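Local coordinates for high affinity transport system protein p37 (Mycoplasma hyorhinis, PDB 3EKI), which binds thiamine diphosphate outside the cell membrane as the lipoprotein component of a high-affinity transport system, at residues Phe72-Leu83 with Glu356-Leu367. Numbering follows the deposited sequence.
Sequences FLENFKKEFNKL and EQNLIVQTFINL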
loop_
_atom_site.group_PDB
_atom_site.type_symbol
_atom_site.label_atom_id
_atom_site.label_comp_id
_atom_site.label_asym_id
_atom_site.label_seq_id
_atom_site.Cartn_x
_atom_site.Cartn_y
_atom_site.Cartn_z
ATOM N N PHE A 72 10.683 6.227 -18.251
ATOM C CA PHE A 72 10.729 6.958 -16.990
ATOM C C PHE A 72 12.156 7.456 -16.709
ATOM O O PHE A 72 12.287 8.615 -16.340
ATOM C CB PHE A 72 10.240 6.078 -15.847
ATOM C CG PHE A 72 10.500 6.598 -14.440
ATOM C CD1 PHE A 72 9.665 7.544 -13.901
ATOM C CD2 PHE A 72 11.572 6.118 -13.704
ATOM C CE1 PHE A 72 9.875 8.019 -12.614
ATOM C CE2 PHE A 72 11.793 6.593 -12.409
ATOM C CZ PHE A 72 10.945 7.543 -11.895
ATOM N N LEU A 73 13.129 6.575 -16.869
ATOM C CA LEU A 73 14.506 6.980 -16.525
ATOM C C LEU A 73 15.047 8.101 -17.394
ATOM O O LEU A 73 15.798 8.966 -16.923
ATOM C CB LEU A 73 15.426 5.760 -16.639
ATOM C CG LEU A 73 15.245 4.733 -15.520
ATOM C CD1 LEU A 73 15.960 3.456 -15.920
ATOM C CD2 LEU A 73 15.699 5.287 -14.183
ATOM N N GLU A 74 14.665 8.078 -18.663
ATOM C CA GLU A 74 15.057 9.127 -19.589
ATOM C C GLU A 74 14.386 10.432 -19.191
ATOM O O GLU A 74 15.048 11.462 -19.083
ATOM C CB GLU A 74 14.732 8.762 -21.040
ATOM C CG GLU A 74 14.980 9.889 -22.019
ATOM C CD GLU A 74 16.446 10.146 -22.332
ATOM O OE1 GLU A 74 17.312 9.343 -21.935
ATOM O OE2 GLU A 74 16.723 11.180 -22.979
ATOM N N ASN A 75 13.071 10.426 -18.921
ATOM C CA ASN A 75 12.422 11.645 -18.488
ATOM C C ASN A 75 13.007 12.186 -17.189
ATOM O O ASN A 75 13.125 13.401 -16.993
ATOM C CB ASN A 75 10.932 11.350 -18.274
ATOM C CG ASN A 75 10.176 11.161 -19.571
ATOM O OD1 ASN A 75 10.696 11.397 -20.653
ATOM N ND2 ASN A 75 8.916 10.726 -19.481
ATOM N N PHE A 76 13.365 11.276 -16.298
ATOM C CA PHE A 76 13.927 11.641 -15.012
ATOM C C PHE A 76 15.289 12.316 -15.161
ATOM O O PHE A 76 15.546 13.376 -14.598
ATOM C CB PHE A 76 14.098 10.398 -14.108
ATOM C CG PHE A 76 14.085 10.742 -12.632
ATOM C CD1 PHE A 76 15.191 11.254 -12.000
ATOM C CD2 PHE A 76 12.937 10.548 -11.882
ATOM C CE1 PHE A 76 15.182 11.617 -10.678
ATOM C CE2 PHE A 76 12.910 10.926 -10.569
ATOM C CZ PHE A 76 14.017 11.460 -9.946
ATOM N N LYS A 77 16.120 11.644 -15.959
ATOM C CA LYS A 77 17.454 12.226 -16.198
ATOM C C LYS A 77 17.388 13.608 -16.809
ATOM O O LYS A 77 18.126 14.524 -16.428
ATOM C CB LYS A 77 18.234 11.267 -17.087
ATOM C CG LYS A 77 19.602 11.708 -17.534
ATOM C CD LYS A 77 20.315 10.665 -18.395
ATOM C CE LYS A 77 19.715 10.598 -19.792
ATOM N NZ LYS A 77 20.482 9.713 -20.705
ATOM N N LYS A 78 16.494 13.793 -17.790
ATOM C CA LYS A 78 16.416 15.112 -18.411
ATOM C C LYS A 78 15.933 16.198 -17.474
ATOM O O LYS A 78 16.452 17.313 -17.423
ATOM C CB LYS A 78 15.528 15.050 -19.663
ATOM C CG LYS A 78 15.958 14.119 -20.752
ATOM C CD LYS A 78 17.391 14.338 -21.213
ATOM C CE LYS A 78 17.494 15.630 -22.019
ATOM N NZ LYS A 78 18.875 15.822 -22.574
ATOM N N GLU A 79 14.883 15.972 -16.679
ATOM C CA GLU A 79 14.392 16.963 -15.741
ATOM C C GLU A 79 15.382 17.214 -14.612
ATOM O O GLU A 79 15.591 18.359 -14.245
ATOM C CB GLU A 79 13.041 16.516 -15.168
ATOM C CG GLU A 79 12.430 17.416 -14.112
ATOM C CD GLU A 79 12.064 18.812 -14.567
ATOM O OE1 GLU A 79 11.836 18.973 -15.780
ATOM O OE2 GLU A 79 11.982 19.763 -13.765
ATOM N N PHE A 80 15.965 16.128 -14.103
ATOM C CA PHE A 80 16.937 16.270 -13.026
ATOM C C PHE A 80 18.054 17.216 -13.497
ATOM O O PHE A 80 18.449 18.075 -12.723
ATOM C CB PHE A 80 17.518 14.948 -12.538
ATOM C CG PHE A 80 18.677 15.076 -11.562
ATOM C CD1 PHE A 80 20.006 15.180 -11.961
ATOM C CD2 PHE A 80 18.418 15.113 -10.204
ATOM C CE1 PHE A 80 21.025 15.361 -11.074
ATOM C CE2 PHE A 80 19.434 15.236 -9.280
ATOM C CZ PHE A 80 20.727 15.337 -9.738
ATOM N N ASN A 81 18.618 16.894 -14.659
ATOM C CA ASN A 81 19.839 17.670 -14.987
ATOM C C ASN A 81 19.483 19.092 -15.361
ATOM O O ASN A 81 20.269 20.026 -15.172
ATOM C CB ASN A 81 20.663 16.954 -16.058
ATOM C CG ASN A 81 21.425 15.788 -15.467
ATOM O OD1 ASN A 81 22.293 15.896 -14.610
ATOM N ND2 ASN A 81 21.089 14.574 -15.893
ATOM N N LYS A 82 18.265 19.287 -15.878
ATOM C CA LYS A 82 17.819 20.673 -16.098
ATOM C C LYS A 82 17.780 21.460 -14.812
ATOM O O LYS A 82 18.274 22.576 -14.711
ATOM C CB LYS A 82 16.459 20.639 -16.803
ATOM C CG LYS A 82 15.898 22.021 -17.121
ATOM C CD LYS A 82 14.371 21.993 -17.110
ATOM C CE LYS A 82 13.768 23.275 -16.551
ATOM N NZ LYS A 82 12.911 23.007 -15.349
ATOM N N LEU A 83 17.172 20.888 -13.763
ATOM C CA LEU A 83 17.124 21.545 -12.471
ATOM C C LEU A 83 18.500 21.796 -11.887
ATOM O O LEU A 83 18.809 22.861 -11.354
ATOM C CB LEU A 83 16.358 20.665 -11.470
ATOM C CG LEU A 83 14.868 20.493 -11.663
ATOM C CD1 LEU A 83 14.333 19.722 -10.457
ATOM C CD2 LEU A 83 14.167 21.828 -11.802
ATOM N N GLU A 356 21.776 16.761 -4.003
ATOM C CA GLU A 356 21.324 15.773 -4.993
ATOM C C GLU A 356 20.015 15.116 -4.561
ATOM O O GLU A 356 19.114 14.936 -5.395
ATOM C CB GLU A 356 22.430 14.746 -5.230
ATOM C CG GLU A 356 22.203 13.876 -6.464
ATOM C CD GLU A 356 23.381 12.994 -6.813
ATOM O OE1 GLU A 356 24.294 12.902 -5.958
ATOM O OE2 GLU A 356 23.403 12.391 -7.909
ATOM N N GLN A 357 19.896 14.773 -3.287
ATOM C CA GLN A 357 18.643 14.171 -2.793
ATOM C C GLN A 357 17.476 15.098 -3.042
ATOM O O GLN A 357 16.419 14.725 -3.558
ATOM C CB GLN A 357 18.750 13.836 -1.297
ATOM C CG GLN A 357 19.695 12.733 -0.896
ATOM C CD GLN A 357 19.593 12.435 0.588
ATOM O OE1 GLN A 357 18.512 12.567 1.153
ATOM N NE2 GLN A 357 20.680 12.041 1.218
ATOM N N ASN A 358 17.600 16.364 -2.675
ATOM C CA ASN A 358 16.533 17.324 -2.853
ATOM C C ASN A 358 16.205 17.537 -4.321
ATOM O O ASN A 358 15.039 17.712 -4.682
ATOM C CB ASN A 358 16.868 18.664 -2.190
ATOM C CG ASN A 358 17.023 18.539 -0.684
ATOM O OD1 ASN A 358 16.456 17.645 -0.056
ATOM N ND2 ASN A 358 17.827 19.409 -0.073
ATOM N N LEU A 359 17.180 17.526 -5.231
ATOM C CA LEU A 359 16.888 17.626 -6.665
ATOM C C LEU A 359 16.160 16.382 -7.171
ATOM O O LEU A 359 15.282 16.471 -8.028
ATOM C CB LEU A 359 18.184 17.811 -7.439
ATOM C CG LEU A 359 18.775 19.210 -7.435
ATOM C CD1 LEU A 359 20.229 19.086 -7.884
ATOM C CD2 LEU A 359 18.031 20.176 -8.347
ATOM N N ILE A 360 16.493 15.228 -6.609
ATOM C CA ILE A 360 15.797 13.992 -7.012
ATOM C C ILE A 360 14.358 14.062 -6.509
ATOM O O ILE A 360 13.439 13.745 -7.292
ATOM C CB ILE A 360 16.574 12.747 -6.560
ATOM C CG1 ILE A 360 17.885 12.553 -7.355
ATOM C CG2 ILE A 360 15.729 11.496 -6.599
ATOM C CD1 ILE A 360 18.811 11.511 -6.731
ATOM N N VAL A 361 14.143 14.495 -5.285
ATOM C CA VAL A 361 12.753 14.658 -4.795
ATOM C C VAL A 361 11.969 15.590 -5.693
ATOM O O VAL A 361 10.854 15.299 -6.132
ATOM C CB VAL A 361 12.736 15.120 -3.322
ATOM C CG1 VAL A 361 11.340 15.560 -2.894
ATOM C CG2 VAL A 361 13.249 14.026 -2.398
ATOM N N GLN A 362 12.514 16.764 -6.035
ATOM C CA GLN A 362 11.807 17.730 -6.853
ATOM C C GLN A 362 11.562 17.207 -8.256
ATOM O O GLN A 362 10.544 17.553 -8.876
ATOM C CB GLN A 362 12.605 19.039 -6.926
ATOM C CG GLN A 362 11.782 20.208 -7.454
ATOM C CD GLN A 362 10.599 20.502 -6.540
ATOM O OE1 GLN A 362 10.827 20.671 -5.351
ATOM N NE2 GLN A 362 9.419 20.553 -7.130
ATOM N N THR A 363 12.478 16.354 -8.725
ATOM C CA THR A 363 12.275 15.755 -10.040
ATOM C C THR A 363 11.041 14.830 -10.032
ATOM O O THR A 363 10.260 14.866 -10.995
ATOM C CB THR A 363 13.533 15.025 -10.526
ATOM O OG1 THR A 363 14.570 16.007 -10.703
ATOM C CG2 THR A 363 13.307 14.369 -11.874
ATOM N N PHE A 364 10.853 14.047 -8.984
ATOM C CA PHE A 364 9.638 13.222 -8.877
ATOM C C PHE A 364 8.406 14.128 -8.943
ATOM O O PHE A 364 7.473 13.862 -9.706
ATOM C CB PHE A 364 9.610 12.367 -7.606
ATOM C CG PHE A 364 10.307 11.042 -7.714
ATOM C CD1 PHE A 364 9.735 9.963 -8.359
ATOM C CD2 PHE A 364 11.559 10.857 -7.162
ATOM C CE1 PHE A 364 10.397 8.751 -8.422
ATOM C CE2 PHE A 364 12.234 9.667 -7.225
ATOM C CZ PHE A 364 11.658 8.597 -7.875
ATOM N N ILE A 365 8.403 15.186 -8.158
ATOM C CA ILE A 365 7.290 16.122 -8.042
ATOM C C ILE A 365 6.969 16.742 -9.392
ATOM O O ILE A 365 5.818 16.800 -9.854
ATOM C CB ILE A 365 7.594 17.183 -6.973
ATOM C CG1 ILE A 365 7.658 16.590 -5.566
ATOM C CG2 ILE A 365 6.592 18.319 -7.030
ATOM C CD1 ILE A 365 8.213 17.479 -4.474
ATOM N N ASN A 366 8.032 17.224 -10.054
ATOM C CA ASN A 366 7.820 17.903 -11.333
ATOM C C ASN A 366 7.401 16.934 -12.421
ATOM O O ASN A 366 6.613 17.335 -13.295
ATOM C CB ASN A 366 9.087 18.692 -11.742
ATOM C CG ASN A 366 9.406 19.848 -10.848
ATOM O OD1 ASN A 366 8.723 20.236 -9.902
ATOM N ND2 ASN A 366 10.537 20.504 -11.128
ATOM N N LEU A 367 7.859 15.690 -12.436
ATOM C CA LEU A 367 7.477 14.685 -13.409
ATOM C C LEU A 367 5.974 14.371 -13.261
ATOM O O LEU A 367 5.298 14.169 -14.269
ATOM C CB LEU A 367 8.247 13.370 -13.313
ATOM C CG LEU A 367 9.691 13.340 -13.825
ATOM C CD1 LEU A 367 10.266 11.947 -13.600
ATOM C CD2 LEU A 367 9.802 13.736 -15.291
#
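Phe76 and Thr363 sit at the heart of a knobs-into-holes helix pair in a periplasmic-binding-protein-like fold. The axes of segments 72-83 and 356-367, parts of helices 64-85 and 354-369, come within 9.2 Å at 122° between their N-to-C directions, on one lobe beside strand 45-51. The knobs come from both helices: Phe76, Phe80 and Leu83 from one, Thr363 and Leu367 from the other.

Aromatic contacts dominate the inner side. Thr363 CG2 stands over the face of Phe76, 3.4 Å from the ring centroid and almost on its normal, a clear CH-pi contact. The same ring drives its edge into the face of Phe364, where CE2 of Phe76 lies 3.6 Å from CE2 of Phe364. Planes 69° apart define this T-shaped pair, and Phe48 adds another edge-to-face partner to Phe76.

Aliphatic groups fill the flanks. Leu367 CD1 approaches Phe76 CD2 at 3.5 Å, while Phe80 reaches across to Leu359, its CE2 3.4 Å from Leu359 CB. Leu83 CB meets Leu359 CD2 further along.

Two polar links accompany this packing: one inside helix 354-369, one between the helices at the more exposed edge. Thr363 OG1, beside its own backbone N, donates to Leu359 O, which also accepts a hydrogen bond from Thr363 N, on the opposite face of the carbonyl plane. Across the helices, Asn366 ND2 gives a nearly straight 3.1 Å hydrogen bond to Glu79 OE2, on the anti side and 32° out of the carboxylate plane.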